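Local coordinates for glucoamylase (Thermoanaerobacterium thermosaccharolyticum, PDB 1LF6), which probably hydrolyses terminal 1,4-linked alpha-D-glucose residues one by one from the non-reducing ends of glucan chains, releasing beta-D-glucose, at residues 343-348 with 362-367; 77-82 with 116-121; 169-174 with 178-183. All blocks are in the same frame, centred on the assembly; numbering follows the deposited sequence.

Contact 1 (343-348 with 362-367); sequences RDLYHV and NRSLDY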
loop_
_atom_site.group_PDB
_atom_site.type_symbol
_atom_site.label_atom_id
_atom_site.label_comp_id
_atom_site.label_asym_id
_atom_site.label_seq_id
_atom_site.Cartn_x
_atom_site.Cartn_y
_atom_site.Cartn_z
ATOM N N ARG A 343 13.532 2.651 2.925
ATOM C CA ARG A 343 13.737 1.935 1.669
ATOM C C ARG A 343 12.587 2.196 0.701
ATOM O O ARG A 343 12.801 2.693 -0.405
ATOM C CB ARG A 343 13.890 0.425 1.942
ATOM C CG ARG A 343 13.939 -0.456 0.690
ATOM C CD ARG A 343 14.136 -1.934 1.044
ATOM N NE ARG A 343 13.333 -2.325 2.205
ATOM C CZ ARG A 343 13.816 -2.479 3.433
ATOM N NH1 ARG A 343 15.106 -2.288 3.673
ATOM N NH2 ARG A 343 13.003 -2.808 4.423
ATOM N N ASP A 344 11.370 1.879 1.121
ATOM C CA ASP A 344 10.212 2.094 0.261
ATOM C C ASP A 344 10.077 3.558 -0.147
ATOM O O ASP A 344 9.812 3.861 -1.306
ATOM C CB ASP A 344 8.931 1.617 0.960
ATOM C CG ASP A 344 8.941 0.118 1.228
ATOM O OD1 ASP A 344 7.961 -0.569 0.870
ATOM O OD2 ASP A 344 9.938 -0.369 1.792
ATOM N N LEU A 345 10.269 4.464 0.806
ATOM C CA LEU A 345 10.161 5.896 0.537
ATOM C C LEU A 345 11.170 6.309 -0.538
ATOM O O LEU A 345 10.855 7.080 -1.445
ATOM C CB LEU A 345 10.400 6.678 1.835
ATOM C CG LEU A 345 10.159 8.190 1.865
ATOM C CD1 LEU A 345 8.734 8.502 1.422
ATOM C CD2 LEU A 345 10.397 8.709 3.280
ATOM N N TYR A 346 12.381 5.780 -0.425
ATOM C CA TYR A 346 13.459 6.050 -1.374
ATOM C C TYR A 346 13.024 5.686 -2.789
ATOM O O TYR A 346 13.181 6.472 -3.727
ATOM C CB TYR A 346 14.695 5.228 -0.972
ATOM C CG TYR A 346 15.786 5.110 -2.018
ATOM C CD1 TYR A 346 16.586 6.204 -2.362
ATOM C CD2 TYR A 346 16.033 3.891 -2.653
ATOM C CE1 TYR A 346 17.608 6.084 -3.311
ATOM C CE2 TYR A 346 17.049 3.761 -3.601
ATOM C CZ TYR A 346 17.833 4.860 -3.925
ATOM O OH TYR A 346 18.838 4.730 -4.858
ATOM N N HIS A 347 12.470 4.489 -2.936
ATOM C CA HIS A 347 12.022 4.017 -4.236
ATOM C C HIS A 347 10.851 4.844 -4.752
ATOM O O HIS A 347 10.793 5.183 -5.936
ATOM C CB HIS A 347 11.655 2.536 -4.133
ATOM C CG HIS A 347 12.839 1.651 -3.882
ATOM N ND1 HIS A 347 13.907 1.577 -4.754
ATOM C CD2 HIS A 347 13.137 0.823 -2.852
ATOM C CE1 HIS A 347 14.809 0.741 -4.272
ATOM N NE2 HIS A 347 14.366 0.268 -3.119
ATOM N N VAL A 348 9.925 5.179 -3.860
ATOM C CA VAL A 348 8.770 5.988 -4.230
ATOM C C VAL A 348 9.289 7.351 -4.711
ATOM O O VAL A 348 8.859 7.857 -5.741
ATOM C CB VAL A 348 7.810 6.159 -3.017
ATOM C CG1 VAL A 348 6.766 7.257 -3.307
ATOM C CG2 VAL A 348 7.100 4.830 -2.736
ATOM N N ASN A 362 11.295 15.668 -2.717
ATOM C CA ASN A 362 11.956 16.518 -1.728
ATOM C C ASN A 362 11.246 16.509 -0.386
ATOM O O ASN A 362 11.888 16.550 0.664
ATOM C CB ASN A 362 12.065 17.959 -2.234
ATOM C CG ASN A 362 13.358 18.210 -2.972
ATOM O OD1 ASN A 362 14.443 17.992 -2.430
ATOM N ND2 ASN A 362 13.256 18.673 -4.213
ATOM N N ARG A 363 9.920 16.467 -0.416
ATOM C CA ARG A 363 9.162 16.437 0.819
ATOM C C ARG A 363 9.462 15.128 1.546
ATOM O O ARG A 363 9.581 15.102 2.771
ATOM C CB ARG A 363 7.671 16.542 0.518
ATOM C CG ARG A 363 6.906 17.392 1.516
ATOM C CD ARG A 363 5.473 17.584 1.051
ATOM N NE ARG A 363 5.433 18.025 -0.337
ATOM C CZ ARG A 363 4.884 17.333 -1.331
ATOM N NH1 ARG A 363 4.319 16.159 -1.098
ATOM N NH2 ARG A 363 4.908 17.820 -2.565
ATOM N N SER A 364 9.591 14.038 0.792
ATOM C CA SER A 364 9.883 12.756 1.419
ATOM C C SER A 364 11.298 12.791 1.996
ATOM O O SER A 364 11.552 12.222 3.059
ATOM C CB SER A 364 9.729 11.605 0.414
ATOM O OG SER A 364 10.843 11.503 -0.452
ATOM N N LEU A 365 12.217 13.469 1.311
ATOM C CA LEU A 365 13.586 13.569 1.809
ATOM C C LEU A 365 13.603 14.399 3.085
ATOM O O LEU A 365 14.272 14.041 4.062
ATOM C CB LEU A 365 14.511 14.207 0.768
ATOM C CG LEU A 365 15.991 14.320 1.155
ATOM C CD1 LEU A 365 16.550 12.940 1.470
ATOM C CD2 LEU A 365 16.780 14.965 0.016
ATOM N N ASP A 366 12.865 15.504 3.081
ATOM C CA ASP A 366 12.798 16.365 4.256
ATOM C C ASP A 366 12.157 15.647 5.440
ATOM O O ASP A 366 12.445 15.961 6.594
ATOM C CB ASP A 366 12.033 17.645 3.920
ATOM C CG ASP A 366 12.888 18.638 3.163
ATOM O OD1 ASP A 366 12.374 19.274 2.222
ATOM O OD2 ASP A 366 14.078 18.781 3.520
ATOM N N TYR A 367 11.287 14.682 5.153
ATOM C CA TYR A 367 10.655 13.904 6.212
ATOM C C TYR A 367 11.762 13.090 6.883
ATOM O O TYR A 367 11.867 13.047 8.109
ATOM C CB TYR A 367 9.609 12.951 5.625
ATOM C CG TYR A 367 9.047 11.976 6.637
ATOM C CD1 TYR A 367 8.059 12.369 7.537
ATOM C CD2 TYR A 367 9.535 10.670 6.723
ATOM C CE1 TYR A 367 7.569 11.487 8.504
ATOM C CE2 TYR A 367 9.054 9.780 7.688
ATOM C CZ TYR A 367 8.072 10.197 8.574
ATOM O OH TYR A 367 7.602 9.335 9.540
#
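L345 meets S364 and Y367 where helices 342-355 and 358-375, consecutive in the chain, pack within the (alpha/alpha) barrel of helical hairpins that forms the family 15 catalytic domain. The interaction across the contact is apolar. CG of L345 stands anti to the backbone N (chi1 -172°), and from there the isobutyl fork spans S364: CD1 presses on S364 CB at 3.4 Å, tighter than usual for two carbons, with L345 CG 3.7 Å from the same CB. The other branch reaches further along helix 358-375, L345 CD2 lying 4.1 Å from Y367 CD2. That methyl comes at the ring obliquely, though the two side chains as a whole cross at about a right angle. With an alanine here, CG and both methyls would be gone, which is likely to open a gap beside S364 CB and the Y367 ring.

The polar groups of the neighbours are bonded away from this leucine. S364 OG hydrogen-bonds A361 O, one turn back in its own helix, and it is S364 CB that meets L345 most closely; Y367 OH is hydrogen-bonded to T382 OG1. At the start of helix 342-355, R343 forms a salt bridge with D396 and a long, weak ion pair with E438, the likely proton donor. Across the contact, the second methyl of the leucine, L345 CD2, also lies 3.7 Å from the backbone atom S364 O.

Contact 2 (77-82 with 116-121); sequences FIVTDG and GRYRIT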
loop_
_atom_site.group_PDB
_atom_site.type_symbol
_atom_site.label_atom_id
_atom_site.label_comp_id
_atom_site.label_asym_id
_atom_site.label_seq_id
_atom_site.Cartn_x
_atom_site.Cartn_y
_atom_site.Cartn_z
ATOM N N PHE A 77 -23.833 -3.240 0.402
ATOM C CA PHE A 77 -25.269 -3.373 0.207
ATOM C C PHE A 77 -25.703 -4.824 0.337
ATOM O O PHE A 77 -24.974 -5.738 -0.056
ATOM C CB PHE A 77 -25.677 -2.862 -1.178
ATOM C CG PHE A 77 -25.795 -1.371 -1.263
ATOM C CD1 PHE A 77 -26.774 -0.699 -0.537
ATOM C CD2 PHE A 77 -24.927 -0.636 -2.060
ATOM C CE1 PHE A 77 -26.884 0.684 -0.604
ATOM C CE2 PHE A 77 -25.031 0.745 -2.133
ATOM C CZ PHE A 77 -26.012 1.409 -1.403
ATOM N N ILE A 78 -26.892 -5.018 0.899
ATOM C CA ILE A 78 -27.468 -6.346 1.052
ATOM C C ILE A 78 -28.856 -6.269 0.430
ATOM O O ILE A 78 -29.628 -5.356 0.735
ATOM C CB ILE A 78 -27.614 -6.756 2.536
ATOM C CG1 ILE A 78 -26.269 -6.623 3.252
ATOM C CG2 ILE A 78 -28.115 -8.194 2.625
ATOM C CD1 ILE A 78 -25.162 -7.469 2.644
ATOM N N VAL A 79 -29.167 -7.214 -0.449
ATOM C CA VAL A 79 -30.467 -7.220 -1.110
ATOM C C VAL A 79 -31.225 -8.514 -0.857
ATOM O O VAL A 79 -30.630 -9.580 -0.715
ATOM C CB VAL A 79 -30.321 -7.014 -2.639
ATOM C CG1 VAL A 79 -29.294 -7.972 -3.190
ATOM C CG2 VAL A 79 -31.657 -7.235 -3.332
ATOM N N THR A 80 -32.547 -8.404 -0.791
ATOM C CA THR A 80 -33.400 -9.556 -0.564
ATOM C C THR A 80 -34.750 -9.336 -1.236
ATOM O O THR A 80 -35.061 -8.229 -1.677
ATOM C CB THR A 80 -33.632 -9.789 0.943
ATOM O OG1 THR A 80 -34.351 -11.014 1.129
ATOM C CG2 THR A 80 -34.435 -8.645 1.546
ATOM N N ASP A 81 -35.543 -10.400 -1.317
ATOM C CA ASP A 81 -36.869 -10.325 -1.915
ATOM C C ASP A 81 -37.902 -10.260 -0.795
ATOM O O ASP A 81 -39.107 -10.192 -1.044
ATOM C CB ASP A 81 -37.127 -11.555 -2.786
ATOM C CG ASP A 81 -37.048 -12.854 -2.000
ATOM O OD1 ASP A 81 -37.275 -13.927 -2.600
ATOM O OD2 ASP A 81 -36.758 -12.804 -0.784
ATOM N N GLY A 82 -37.410 -10.280 0.441
ATOM C CA GLY A 82 -38.281 -10.236 1.604
ATOM C C GLY A 82 -38.988 -11.561 1.819
ATOM O O GLY A 82 -39.862 -11.679 2.679
ATOM N N GLY A 116 -28.160 -13.229 -11.473
ATOM C CA GLY A 116 -28.760 -12.314 -12.427
ATOM C C GLY A 116 -30.113 -11.733 -12.073
ATOM O O GLY A 116 -30.963 -11.561 -12.948
ATOM N N ARG A 117 -30.318 -11.415 -10.800
ATOM C CA ARG A 117 -31.586 -10.850 -10.363
ATOM C C ARG A 117 -31.497 -9.337 -10.211
ATOM O O ARG A 117 -32.469 -8.624 -10.460
ATOM C CB ARG A 117 -32.013 -11.490 -9.039
ATOM C CG ARG A 117 -32.198 -13.001 -9.136
ATOM C CD ARG A 117 -32.363 -13.653 -7.775
ATOM N NE ARG A 117 -31.266 -13.308 -6.872
ATOM C CZ ARG A 117 -30.942 -13.999 -5.783
ATOM N NH1 ARG A 117 -31.625 -15.087 -5.453
ATOM N NH2 ARG A 117 -29.938 -13.594 -5.020
ATOM N N TYR A 118 -30.328 -8.848 -9.812
ATOM C CA TYR A 118 -30.140 -7.416 -9.627
ATOM C C TYR A 118 -28.777 -6.929 -10.108
ATOM O O TYR A 118 -27.917 -7.716 -10.506
ATOM C CB TYR A 118 -30.301 -7.044 -8.150
ATOM C CG TYR A 118 -29.235 -7.644 -7.262
ATOM C CD1 TYR A 118 -29.397 -8.909 -6.697
ATOM C CD2 TYR A 118 -28.039 -6.964 -7.027
ATOM C CE1 TYR A 118 -28.390 -9.484 -5.917
ATOM C CE2 TYR A 118 -27.027 -7.530 -6.252
ATOM C CZ TYR A 118 -27.208 -8.790 -5.703
ATOM O OH TYR A 118 -26.204 -9.358 -4.955
ATOM N N ARG A 119 -28.597 -5.614 -10.055
ATOM C CA ARG A 119 -27.352 -4.974 -10.456
ATOM C C ARG A 119 -27.237 -3.665 -9.693
ATOM O O ARG A 119 -28.185 -2.883 -9.642
ATOM C CB ARG A 119 -27.351 -4.687 -11.959
ATOM C CG ARG A 119 -26.078 -4.017 -12.461
ATOM C CD ARG A 119 -26.308 -3.372 -13.811
ATOM N NE ARG A 119 -26.629 -4.359 -14.835
ATOM C CZ ARG A 119 -27.308 -4.088 -15.945
ATOM N NH1 ARG A 119 -27.550 -5.048 -16.823
ATOM N NH2 ARG A 119 -27.753 -2.857 -16.167
ATOM N N ILE A 120 -26.081 -3.434 -9.086
ATOM C CA ILE A 120 -25.860 -2.204 -8.341
ATOM C C ILE A 120 -24.668 -1.470 -8.944
ATOM O O ILE A 120 -23.598 -2.053 -9.129
ATOM C CB ILE A 120 -25.578 -2.490 -6.846
ATOM C CG1 ILE A 120 -26.770 -3.220 -6.218
ATOM C CG2 ILE A 120 -25.316 -1.186 -6.106
ATOM C CD1 ILE A 120 -26.600 -3.531 -4.738
ATOM N N THR A 121 -24.859 -0.196 -9.261
ATOM C CA THR A 121 -23.788 0.603 -9.844
ATOM C C THR A 121 -23.402 1.710 -8.870
ATOM O O THR A 121 -24.268 2.387 -8.316
ATOM C CB THR A 121 -24.232 1.220 -11.184
ATOM O OG1 THR A 121 -24.606 0.169 -12.082
ATOM C CG2 THR A 121 -23.102 2.037 -11.804
#
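V79 holds CG1 between its backbone N and carbonyl carbon (chi1 50°), and Y118 holds its ring in the equivalent place (chi1 65°), which sets the methyl over one face of the ring. V79 CG1 lies 3.5 Å from the centroid of the Y118 ring, 22° off the normal, a CH-pi contact. The methyl is displaced toward the rim, so its nearest ring atom is Y118 CE1, 3.2 Å from V79 CG1. These side chains project into the interface of a beta sandwich: strand 70-80 belongs to the seven-stranded sheet, strand 118-126 to the larger sheet facing it, and their backbones stay too far apart to pair, with V79 CA and Y118 CA 8.5 Å apart. P87 touches both V79 and Y118. Further along, I120 sends its extended ethyl arm to the root of F77, I120 CD1 sitting 3.7 Å from F77 CB. The shorter branch, I120 CG2, approaches F77 CD2 obliquely at 4.1 Å. The same phenylalanine packs on L151 and L153 of one sheet and on M135 and A137 of the other. Beyond V79 the strand ends in an ST turn, where T80 OG1 accepts a hydrogen bond from G82 N at 3.2 Å.

Contact 3 (169-174 with 178-183); sequences YVIKAN and MLMAKR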
loop_
_atom_site.group_PDB
_atom_site.type_symbol
_atom_site.label_atom_id
_atom_site.label_comp_id
_atom_site.label_asym_id
_atom_site.label_seq_id
_atom_site.Cartn_x
_atom_site.Cartn_y
_atom_site.Cartn_z
ATOM N N TYR A 169 -25.039 5.310 17.526
ATOM C CA TYR A 169 -26.302 5.937 17.895
ATOM C C TYR A 169 -26.880 6.713 16.713
ATOM O O TYR A 169 -26.250 6.816 15.659
ATOM C CB TYR A 169 -26.102 6.856 19.102
ATOM C CG TYR A 169 -24.999 7.875 18.937
ATOM C CD1 TYR A 169 -25.288 9.199 18.608
ATOM C CD2 TYR A 169 -23.665 7.519 19.126
ATOM C CE1 TYR A 169 -24.272 10.145 18.475
ATOM C CE2 TYR A 169 -22.644 8.453 18.995
ATOM C CZ TYR A 169 -22.953 9.761 18.673
ATOM O OH TYR A 169 -21.941 10.684 18.561
ATOM N N VAL A 170 -28.085 7.251 16.889
ATOM C CA VAL A 170 -28.740 7.994 15.821
ATOM C C VAL A 170 -29.144 9.397 16.262
ATOM O O VAL A 170 -29.572 9.609 17.399
ATOM C CB VAL A 170 -30.000 7.246 15.326
ATOM C CG1 VAL A 170 -30.544 7.902 14.070
ATOM C CG2 VAL A 170 -29.670 5.783 15.071
ATOM N N ILE A 171 -28.988 10.358 15.359
ATOM C CA ILE A 171 -29.361 11.733 15.644
ATOM C C ILE A 171 -30.129 12.281 14.453
ATOM O O ILE A 171 -30.411 11.563 13.492
ATOM C CB ILE A 171 -28.135 12.639 15.869
ATOM C CG1 ILE A 171 -27.292 12.697 14.593
ATOM C CG2 ILE A 171 -27.316 12.130 17.043
ATOM C CD1 ILE A 171 -26.207 13.752 14.620
ATOM N N LYS A 172 -30.467 13.560 14.530
ATOM C CA LYS A 172 -31.178 14.223 13.458
ATOM C C LYS A 172 -30.588 15.621 13.352
ATOM O O LYS A 172 -30.649 16.411 14.297
ATOM C CB LYS A 172 -32.673 14.282 13.770
ATOM C CG LYS A 172 -33.553 14.503 12.551
ATOM C CD LYS A 172 -35.028 14.423 12.915
ATOM C CE LYS A 172 -35.914 14.547 11.685
ATOM N NZ LYS A 172 -37.366 14.516 12.028
ATOM N N ALA A 173 -29.980 15.906 12.208
ATOM C CA ALA A 173 -29.373 17.206 11.970
ATOM C C ALA A 173 -30.176 17.900 10.882
ATOM O O ALA A 173 -30.201 17.449 9.737
ATOM C CB ALA A 173 -27.920 17.036 11.537
ATOM N N ASN A 174 -30.840 18.994 11.247
ATOM C CA ASN A 174 -31.656 19.742 10.298
ATOM C C ASN A 174 -32.591 18.797 9.546
ATOM O O ASN A 174 -32.607 18.766 8.316
ATOM C CB ASN A 174 -30.757 20.495 9.313
ATOM C CG ASN A 174 -30.020 21.652 9.966
ATOM O OD1 ASN A 174 -29.636 21.579 11.135
ATOM N ND2 ASN A 174 -29.806 22.721 9.208
ATOM N N MET A 178 -29.110 10.812 10.609
ATOM C CA MET A 178 -27.752 10.330 10.398
ATOM C C MET A 178 -27.349 9.287 11.436
ATOM O O MET A 178 -27.593 9.461 12.632
ATOM C CB MET A 178 -26.764 11.501 10.458
ATOM C CG MET A 178 -26.969 12.574 9.401
ATOM S SD MET A 178 -25.823 13.957 9.618
ATOM C CE MET A 178 -26.395 15.077 8.322
ATOM N N LEU A 179 -26.744 8.199 10.971
ATOM C CA LEU A 179 -26.268 7.147 11.863
ATOM C C LEU A 179 -24.882 7.596 12.311
ATOM O O LEU A 179 -23.996 7.817 11.483
ATOM C CB LEU A 179 -26.180 5.806 11.128
ATOM C CG LEU A 179 -27.486 5.022 10.955
ATOM C CD1 LEU A 179 -28.544 5.898 10.313
ATOM C CD2 LEU A 179 -27.232 3.780 10.109
ATOM N N MET A 180 -24.703 7.744 13.617
ATOM C CA MET A 180 -23.433 8.199 14.165
ATOM C C MET A 180 -22.615 7.083 14.804
ATOM O O MET A 180 -23.161 6.084 15.272
ATOM C CB MET A 180 -23.680 9.287 15.214
ATOM C CG MET A 180 -24.656 10.369 14.781
ATOM S SD MET A 180 -24.075 11.304 13.359
ATOM C CE MET A 180 -22.724 12.207 14.120
ATOM N N ALA A 181 -21.300 7.274 14.828
ATOM C CA ALA A 181 -20.380 6.319 15.430
ATOM C C ALA A 181 -19.228 7.113 16.021
ATOM O O ALA A 181 -18.812 8.127 15.457
ATOM C CB ALA A 181 -19.864 5.340 14.383
ATOM N N LYS A 182 -18.714 6.668 17.161
ATOM C CA LYS A 182 -17.613 7.382 17.784
ATOM C C LYS A 182 -16.728 6.504 18.652
ATOM O O LYS A 182 -17.111 5.410 19.071
ATOM C CB LYS A 182 -18.153 8.555 18.612
ATOM C CG LYS A 182 -19.052 8.153 19.773
ATOM C CD LYS A 182 -18.320 8.203 21.111
ATOM C CE LYS A 182 -18.024 9.635 21.526
ATOM N NZ LYS A 182 -17.332 9.704 22.841
ATOM N N ARG A 183 -15.523 7.002 18.888
ATOM C CA ARG A 183 -14.532 6.344 19.721
ATOM C C ARG A 183 -13.467 7.407 19.930
ATOM O O ARG A 183 -12.838 7.860 18.976
ATOM C CB ARG A 183 -13.920 5.130 19.024
ATOM C CG ARG A 183 -13.152 4.250 19.994
ATOM C CD ARG A 183 -11.987 3.532 19.344
ATOM N NE ARG A 183 -10.985 3.209 20.356
ATOM C CZ ARG A 183 -9.742 2.817 20.094
ATOM N NH1 ARG A 183 -8.912 2.552 21.093
ATOM N NH2 ARG A 183 -9.328 2.690 18.840
#
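The Y169 ring carries M180 CB over one face and K182 CG at its edge, near the ring plane. M180 CB is 3.6 Å from the centroid of the Y169 ring, a CH-pi contact offset toward Y169 CE1, while K182 CG stands 3.7 Å from Y169 CE2. R16 adds a cation-pi interaction with this ring, and Y169 OH is hydrogen-bonded to D254. Strands 166-173 and 176-183 form an antiparallel beta hairpin in the larger sheet of the N-terminal sandwich domain, with Y169-M180 and I171-M178 as hydrogen-bonded pairs and V170-L179 as the non-hydrogen-bonded pair between them. M180 N reaches Y169 O at 2.7 Å almost in line with the carbonyl; the return bond, Y169 N to M180 O, is 3.0 Å and has its donor 36° out of the carbonyl plane. I171 and M178 exchange a similar but longer pair of bonds. Side chains of Y169, I171, M178 and M180 share one face, where helix 254-266 covers the methionines. There M180, bent at chi2 and chi3 (-63° and -70°), folds its thioether against I171, with M180 SD 3.5 Å from I171 CD1. V170 and L179 point to the other face and pack on Y199.

How the contacts relate
All three contacts are largely buried, but they join different kinds of element. Contact 1 joins two helices of the catalytic barrel, whereas contacts 2 and 3 lie in the N-terminal beta-sandwich domain; the centre of contact 1 is 45 Å from that of contact 2 and 40 Å from that of contact 3. Contact 3 works within one sheet, so backbone hydrogen bonds lead and side chains add to them. Contact 2 bridges two facing sheets through side chains alone, and in contact 1 a leucine touches mainly side chains and one backbone oxygen. Contacts 2 and 3 both reach the larger sheet, yet their nearest atoms stay about 11 Å apart. Partly exposed K182 brings contact 3 nearest to solvent.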